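Local coordinates for protein tryptophan halogenase (Shewanella frigidimarina, PDB 2PYX) that is probably an FAD-dependent monooxygenase-type enzyme of the tryptophan halogenase family that may halogenate tryptophan or a related substrate, at residues T277-N281 with G282-D286; D308-K311 with T312-Y316; E419-Y422 with W423-H426. All blocks are in the same frame, centred on the assembly; numbering follows the deposited sequence.

Contact 1. Residues T277-N281 with G282-D286; sequences TAQPN and GWIWD
Thr277 and Ile284 form an antiparallel hydrogen-bonded pair. Thr277 N gives to Ile284 O at 2.9 Å, and Ile284 N returns a bond to Thr277 O. Ala278 and Trp283 follow as a non-hydrogen-bonded pair, with CA atoms 4.1 Å apart. Gln279 N then bonds to Gly282 O at 2.8 Å. The chain reverses through a type I turn from Gln279 to Gly282. This is a tight beta hairpin, made by strands 274-279 and 282-288 of the large mixed sheet. Gln279 and Ile284 lie on one face of it. The glutamine chain bends at chi2 (-64°) and crosses the isoleucine obliquely, with Gln279 CG and CD each 3.7 Å from Ile284 CD1. The same bend lets Gln279 NE2 donate a hydrogen bond to Thr277 O at 3.2 Å. That oxygen thus has two donors, NE2 and Ile284 N, reaching it from opposite faces of the carbonyl plane. A water bridges Thr277 OG1 and Ile284 O, donating to the latter. Trp283 lies on the other face, where its CB sits 4.0 Å from Ala278 CA. Its indole leads away from the hairpin, and NE1 bonds to Glu358. The Trp283 side chain lies about 8 Å from that of Glu361, predicted to bind tryptophan.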
# COMPACT_ATOMS: atom_id res chain seq x y z
N THR A 277 5.66 3.52 14.92
CA THR A 277 6.49 3.98 16.03
C THR A 277 7.70 3.06 16.11
O THR A 277 7.58 1.86 16.39
CB THR A 277 5.69 3.97 17.38
OG1 THR A 277 4.49 4.73 17.23
CG2 THR A 277 6.54 4.55 18.47
N ALA A 278 8.86 3.63 15.89
CA ALA A 278 10.11 2.89 15.88
C ALA A 278 10.42 2.34 17.26
O ALA A 278 10.13 2.99 18.27
CB ALA A 278 11.28 3.74 15.40
N GLN A 279 10.99 1.13 17.26
CA GLN A 279 11.36 0.38 18.45
C GLN A 279 12.84 -0.01 18.33
O GLN A 279 13.47 0.29 17.29
CB GLN A 279 10.47 -0.85 18.59
CG GLN A 279 8.98 -0.58 18.56
CD GLN A 279 8.52 0.26 19.74
OE1 GLN A 279 8.97 0.03 20.89
NE2 GLN A 279 7.63 1.24 19.49
N PRO A 280 13.43 -0.65 19.37
CA PRO A 280 14.85 -1.00 19.27
C PRO A 280 15.23 -1.89 18.09
O PRO A 280 16.38 -1.76 17.62
CB PRO A 280 15.13 -1.67 20.62
CG PRO A 280 14.16 -0.99 21.56
CD PRO A 280 12.90 -0.87 20.75
N ASN A 281 14.32 -2.75 17.66
CA ASN A 281 14.63 -3.75 16.65
C ASN A 281 13.60 -3.85 15.54
O ASN A 281 13.46 -4.91 14.92
CB ASN A 281 14.85 -5.12 17.32
CG ASN A 281 16.08 -5.11 18.18
OD1 ASN A 281 17.17 -4.99 17.68
ND2 ASN A 281 15.90 -5.22 19.50
N GLY A 282 12.91 -2.74 15.29
CA GLY A 282 11.90 -2.70 14.26
C GLY A 282 10.96 -1.53 14.51
O GLY A 282 11.38 -0.48 14.96
N TRP A 283 9.69 -1.71 14.20
CA TRP A 283 8.71 -0.65 14.38
C TRP A 283 7.35 -1.27 14.57
O TRP A 283 7.08 -2.40 14.11
CB TRP A 283 8.73 0.32 13.18
CG TRP A 283 8.41 -0.32 11.87
CD1 TRP A 283 9.26 -1.01 11.01
CD2 TRP A 283 7.12 -0.33 11.23
NE1 TRP A 283 8.56 -1.45 9.92
CE2 TRP A 283 7.26 -1.03 10.01
CE3 TRP A 283 5.87 0.19 11.55
CZ2 TRP A 283 6.17 -1.25 9.14
CZ3 TRP A 283 4.81 0.04 10.66
CH2 TRP A 283 4.97 -0.68 9.46
N ILE A 284 6.47 -0.51 15.24
CA ILE A 284 5.12 -0.95 15.51
C ILE A 284 4.08 -0.15 14.72
O ILE A 284 4.11 1.08 14.76
CB ILE A 284 4.84 -0.84 17.00
CG1 ILE A 284 5.61 -1.95 17.70
CG2 ILE A 284 3.37 -0.99 17.31
CD1 ILE A 284 5.56 -1.90 19.25
N TRP A 285 3.24 -0.87 13.97
CA TRP A 285 2.14 -0.24 13.22
C TRP A 285 0.92 -0.14 14.12
O TRP A 285 0.76 -0.92 15.07
CB TRP A 285 1.79 -0.98 11.95
CG TRP A 285 0.93 -2.19 12.09
CD1 TRP A 285 -0.41 -2.23 12.39
CD2 TRP A 285 1.32 -3.54 11.85
NE1 TRP A 285 -0.86 -3.53 12.34
CE2 TRP A 285 0.19 -4.35 12.03
CE3 TRP A 285 2.54 -4.15 11.51
CZ2 TRP A 285 0.25 -5.74 11.86
CZ3 TRP A 285 2.59 -5.51 11.37
CH2 TRP A 285 1.46 -6.30 11.55
N ASP A 286 0.08 0.85 13.83
CA ASP A 286 -1.11 1.07 14.64
C ASP A 286 -2.13 1.63 13.65
O ASP A 286 -1.96 2.74 13.17
CB ASP A 286 -0.78 1.98 15.82
CG ASP A 286 -1.93 2.09 16.83
OD1 ASP A 286 -3.11 2.05 16.40
OD2 ASP A 286 -1.61 2.29 18.03
O HOH W 1 2.60 3.17 16.17

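Contact 2. Residues D308-K311 with T312-Y316; sequences DAQK and TLFNY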
# COMPACT_ATOMS: atom_id res chain seq x y z
N ASP A 308 11.56 -11.35 23.73
CA ASP A 308 11.84 -9.95 23.94
C ASP A 308 10.97 -9.06 23.01
O ASP A 308 10.49 -7.99 23.40
CB ASP A 308 13.31 -9.69 23.71
CG ASP A 308 14.20 -10.32 24.74
OD1 ASP A 308 13.69 -10.82 25.77
OD2 ASP A 308 15.43 -10.34 24.52
N ALA A 309 10.76 -9.51 21.79
CA ALA A 309 9.89 -8.76 20.88
C ALA A 309 8.49 -8.64 21.44
O ALA A 309 7.85 -7.59 21.32
CB ALA A 309 9.85 -9.41 19.51
N GLN A 310 7.97 -9.72 22.02
CA GLN A 310 6.65 -9.67 22.61
C GLN A 310 6.59 -8.67 23.74
O GLN A 310 5.62 -7.90 23.88
CB GLN A 310 6.21 -11.05 23.07
CG GLN A 310 4.79 -10.99 23.65
CD GLN A 310 4.28 -12.32 24.10
OE1 GLN A 310 4.39 -12.67 25.28
NE2 GLN A 310 3.71 -13.08 23.18
N LYS A 311 7.63 -8.63 24.56
CA LYS A 311 7.69 -7.66 25.66
C LYS A 311 7.61 -6.22 25.14
O LYS A 311 6.87 -5.40 25.66
CB LYS A 311 8.93 -7.84 26.53
CG LYS A 311 9.01 -6.91 27.75
CD LYS A 311 7.85 -7.09 28.71
CE LYS A 311 8.08 -6.28 30.00
NZ LYS A 311 6.91 -6.35 30.94
N THR A 312 8.36 -5.94 24.09
CA THR A 312 8.29 -4.66 23.43
C THR A 312 6.89 -4.34 22.95
O THR A 312 6.42 -3.21 23.13
CB THR A 312 9.33 -4.65 22.26
OG1 THR A 312 10.63 -4.88 22.80
CG2 THR A 312 9.33 -3.33 21.54
N LEU A 313 6.21 -5.30 22.33
CA LEU A 313 4.82 -5.05 21.86
C LEU A 313 3.95 -4.71 23.05
O LEU A 313 3.13 -3.76 23.03
CB LEU A 313 4.23 -6.27 21.14
CG LEU A 313 2.78 -6.17 20.67
CD1 LEU A 313 2.55 -4.95 19.77
CD2 LEU A 313 2.32 -7.43 20.05
N PHE A 314 4.09 -5.50 24.10
CA PHE A 314 3.21 -5.31 25.26
C PHE A 314 3.49 -3.98 25.95
O PHE A 314 2.55 -3.35 26.46
CB PHE A 314 3.32 -6.49 26.24
CG PHE A 314 2.70 -7.77 25.77
CD1 PHE A 314 1.99 -7.85 24.57
CD2 PHE A 314 2.81 -8.93 26.52
CE1 PHE A 314 1.42 -9.04 24.14
CE2 PHE A 314 2.22 -10.11 26.10
CZ PHE A 314 1.52 -10.17 24.93
N ASN A 315 4.74 -3.56 26.00
CA ASN A 315 5.09 -2.24 26.51
C ASN A 315 4.38 -1.15 25.73
O ASN A 315 3.86 -0.19 26.29
CB ASN A 315 6.59 -2.00 26.52
CG ASN A 315 7.32 -2.84 27.56
OD1 ASN A 315 6.71 -3.40 28.47
ND2 ASN A 315 8.64 -2.95 27.41
N TYR A 316 4.38 -1.26 24.40
CA TYR A 316 3.70 -0.26 23.56
C TYR A 316 2.21 -0.20 23.88
O TYR A 316 1.61 0.89 23.85
CB TYR A 316 3.93 -0.59 22.07
CG TYR A 316 3.14 0.26 21.10
CD1 TYR A 316 3.66 1.45 20.58
CD2 TYR A 316 1.87 -0.12 20.70
CE1 TYR A 316 2.93 2.21 19.69
CE2 TYR A 316 1.12 0.66 19.79
CZ TYR A 316 1.66 1.84 19.33
OH TYR A 316 0.97 2.64 18.44
O HOH W 2 4.80 -5.16 29.35
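Gln310 and Phe314, one helical turn apart, make the main side-chain contact. Gln310 CG lies over one face of the Phe314 ring, toward its rim, 3.8 Å from the ring centroid. This is a CH-pi contact. The glutamine chain is extended, with CG anti to the backbone N (chi1 -178°), and this carries the amide on past CG along the same ring face. The amide and ring planes are only 19° apart. Gln310 OE1 comes to 3.5 Å from Phe314 CE2. Pro329 touches both residues, and Val319 and Leu327 also pack on Phe314.

The polar side-chain contact joins Lys311 and Asn315. The lysine bends at chi2 (61°) and crosses the asparagine side chain at a slant, with Lys311 CE 3.5 Å from Asn315 OD1. A water links the two ends: it accepts from Lys311 NZ at 2.9 Å and donates to Asn315 OD1 at 2.7 Å. The link lies on the exposed side of the helix.

Backbone bonds run from each amide to the carbonyl four residues earlier. Thr312 N bonds to Asp308 O at 3.0 Å, and Asn315 N to Lys311 O at 2.8 Å. Leu313 and Phe314 make the same bonds to Ala309 and Gln310.

Ala309, Thr312, Leu313 and Tyr316 pack on strand 292-299. The i to i+4 bonds are those of an alpha helix. With Ala309 and Leu313 buried against the large mixed beta sheet and Lys311 and Asn315 exposed, helix 306-317 is amphipathic.

Contact 3. Residues E419-Y422 with W423-H426; sequences EDRY and WRDH
Tyr422 meets Trp423 and His426 in an aromatic cluster. The edge of Tyr422 points at the face of Trp423, with Tyr422 CD2 3.5 Å from Trp423 NE1. This is a T-shaped pair whose planes stand at 78°. His426 in turn presents its edge to a face of Tyr422, with the planes at 83° and His426 CD2 3.6 Å from Tyr422 CE2. The tyrosine therefore gives an edge to one partner and a face to the other. Its CG is anti to the backbone N (chi1 176°), which runs the side chain beside that of His426, pointing the same way.

A salt bridge and a guanidinium packed on backbone lie beside the cluster. Arg421 NH1 forms the salt bridge with Asp425 OD2 at 2.9 Å, the carboxylate oxygen lying oblique to the guanidinium. The Arg424 guanidinium lies with one face over the backbone of Asp420 and Arg421, and Arg424 NH2 is 3.4 Å from Arg421 CA. A water in its plane accepts from Arg424 NH2 and donates to Glu419 O at 3.1 Å.

The short helix 421-425 carries most of these groups. Asp420 holds the N-cap position, though its side chain makes no capping bond. Asp425 N bonds to Arg421 O at 2.7 Å, and Arg424 N bonds to Asp420 O at 3.2 Å.

Further out, Tyr422 OH bonds to Asn253, Trp423 NE1 to Gln279 O and His426 ND1 to Lys409. Asp425 OD2 has a second partner in His303, and Arg424 NH1 also bonds to Gln418 O. Tyr412 and Phe252 stack on the His426 ring.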
# COMPACT_ATOMS: atom_id res chain seq x y z
N GLU A 419 21.60 3.94 19.88
CA GLU A 419 21.68 3.02 21.05
C GLU A 419 21.63 1.55 20.69
O GLU A 419 22.20 0.69 21.40
CB GLU A 419 20.60 3.34 22.08
CG GLU A 419 20.83 4.67 22.77
CD GLU A 419 22.17 4.70 23.49
OE1 GLU A 419 22.36 3.82 24.37
OE2 GLU A 419 23.02 5.57 23.17
N ASP A 420 20.96 1.23 19.58
CA ASP A 420 20.71 -0.14 19.21
C ASP A 420 21.46 -0.56 17.95
O ASP A 420 21.47 0.14 16.92
CB ASP A 420 19.23 -0.36 18.97
CG ASP A 420 18.40 -0.04 20.18
OD1 ASP A 420 18.53 -0.82 21.17
OD2 ASP A 420 17.63 0.95 20.12
N ARG A 421 22.03 -1.77 18.01
CA ARG A 421 22.76 -2.32 16.86
C ARG A 421 21.90 -2.32 15.59
O ARG A 421 22.42 -2.09 14.50
CB ARG A 421 23.24 -3.75 17.18
CG ARG A 421 24.06 -4.36 16.04
CD ARG A 421 24.63 -5.72 16.36
NE ARG A 421 23.61 -6.76 16.60
CZ ARG A 421 23.11 -7.60 15.71
NH1 ARG A 421 23.40 -7.45 14.43
NH2 ARG A 421 22.29 -8.56 16.08
N TYR A 422 20.64 -2.67 15.75
CA TYR A 422 19.69 -2.72 14.62
C TYR A 422 19.74 -1.43 13.79
O TYR A 422 19.86 -1.45 12.55
CB TYR A 422 18.27 -2.94 15.13
CG TYR A 422 17.18 -2.92 14.08
CD1 TYR A 422 16.84 -4.06 13.38
CD2 TYR A 422 16.44 -1.77 13.86
CE1 TYR A 422 15.79 -4.09 12.49
CE2 TYR A 422 15.42 -1.75 12.96
CZ TYR A 422 15.09 -2.91 12.27
OH TYR A 422 14.06 -2.95 11.37
N TRP A 423 19.69 -0.29 14.48
CA TRP A 423 19.64 0.99 13.78
C TRP A 423 21.00 1.33 13.19
O TRP A 423 21.10 1.87 12.08
CB TRP A 423 19.05 2.09 14.70
CG TRP A 423 17.63 1.82 14.96
CD1 TRP A 423 17.07 1.14 16.01
CD2 TRP A 423 16.51 2.17 14.11
NE1 TRP A 423 15.72 1.05 15.87
CE2 TRP A 423 15.35 1.67 14.70
CE3 TRP A 423 16.40 2.88 12.90
CZ2 TRP A 423 14.09 1.82 14.12
CZ3 TRP A 423 15.14 3.05 12.35
CH2 TRP A 423 14.00 2.55 12.97
N ARG A 424 22.09 1.03 13.92
CA ARG A 424 23.40 1.26 13.39
C ARG A 424 23.65 0.41 12.16
O ARG A 424 24.23 0.87 11.19
CB ARG A 424 24.50 1.00 14.47
CG ARG A 424 24.33 1.87 15.74
CD ARG A 424 25.50 1.71 16.77
NE ARG A 424 25.63 0.34 17.29
CZ ARG A 424 25.13 -0.10 18.45
NH1 ARG A 424 24.44 0.68 19.27
NH2 ARG A 424 25.35 -1.35 18.80
N ASP A 425 23.24 -0.86 12.21
CA ASP A 425 23.41 -1.79 11.07
C ASP A 425 22.68 -1.29 9.82
O ASP A 425 23.21 -1.42 8.72
CB ASP A 425 22.82 -3.15 11.42
CG ASP A 425 23.71 -4.00 12.28
OD1 ASP A 425 24.96 -3.75 12.31
OD2 ASP A 425 23.16 -4.99 12.83
N HIS A 426 21.54 -0.62 10.01
CA HIS A 426 20.75 -0.11 8.86
C HIS A 426 21.49 0.96 8.07
O HIS A 426 21.09 1.21 6.92
CB HIS A 426 19.41 0.44 9.34
CG HIS A 426 18.26 -0.52 9.19
ND1 HIS A 426 17.87 -0.99 7.96
CD2 HIS A 426 17.42 -1.08 10.09
CE1 HIS A 426 16.83 -1.81 8.12
NE2 HIS A 426 16.53 -1.87 9.41
O HOH W 3 24.33 -1.60 21.61

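How the contacts relate
The hairpin of contact 1 touches both helices, while contacts 2 and 3 do not meet: their nearest atoms are about 9 Å apart. Contact 2 packs against the hairpin face bearing Gln279 and Ile284. Tyr316 joins them there, with OH probably hydrogen-bonded to Asp286 OD2 at 2.6 Å. The tryptophan of contact 3 meets the turn end. No touching residue of contact 1 is exposed, and its centre is about 18 Å from the chain centre. Contacts 2 and 3 each have exposed residues and lie farther out, at about 25 and 26 Å. Main-chain pairing dominates contact 1, which is also nearest the predicted tryptophan site. Contact 2 pairs a buried ring with a water-bridged outer side. Contact 3 combines buried aromatics with a salt bridge.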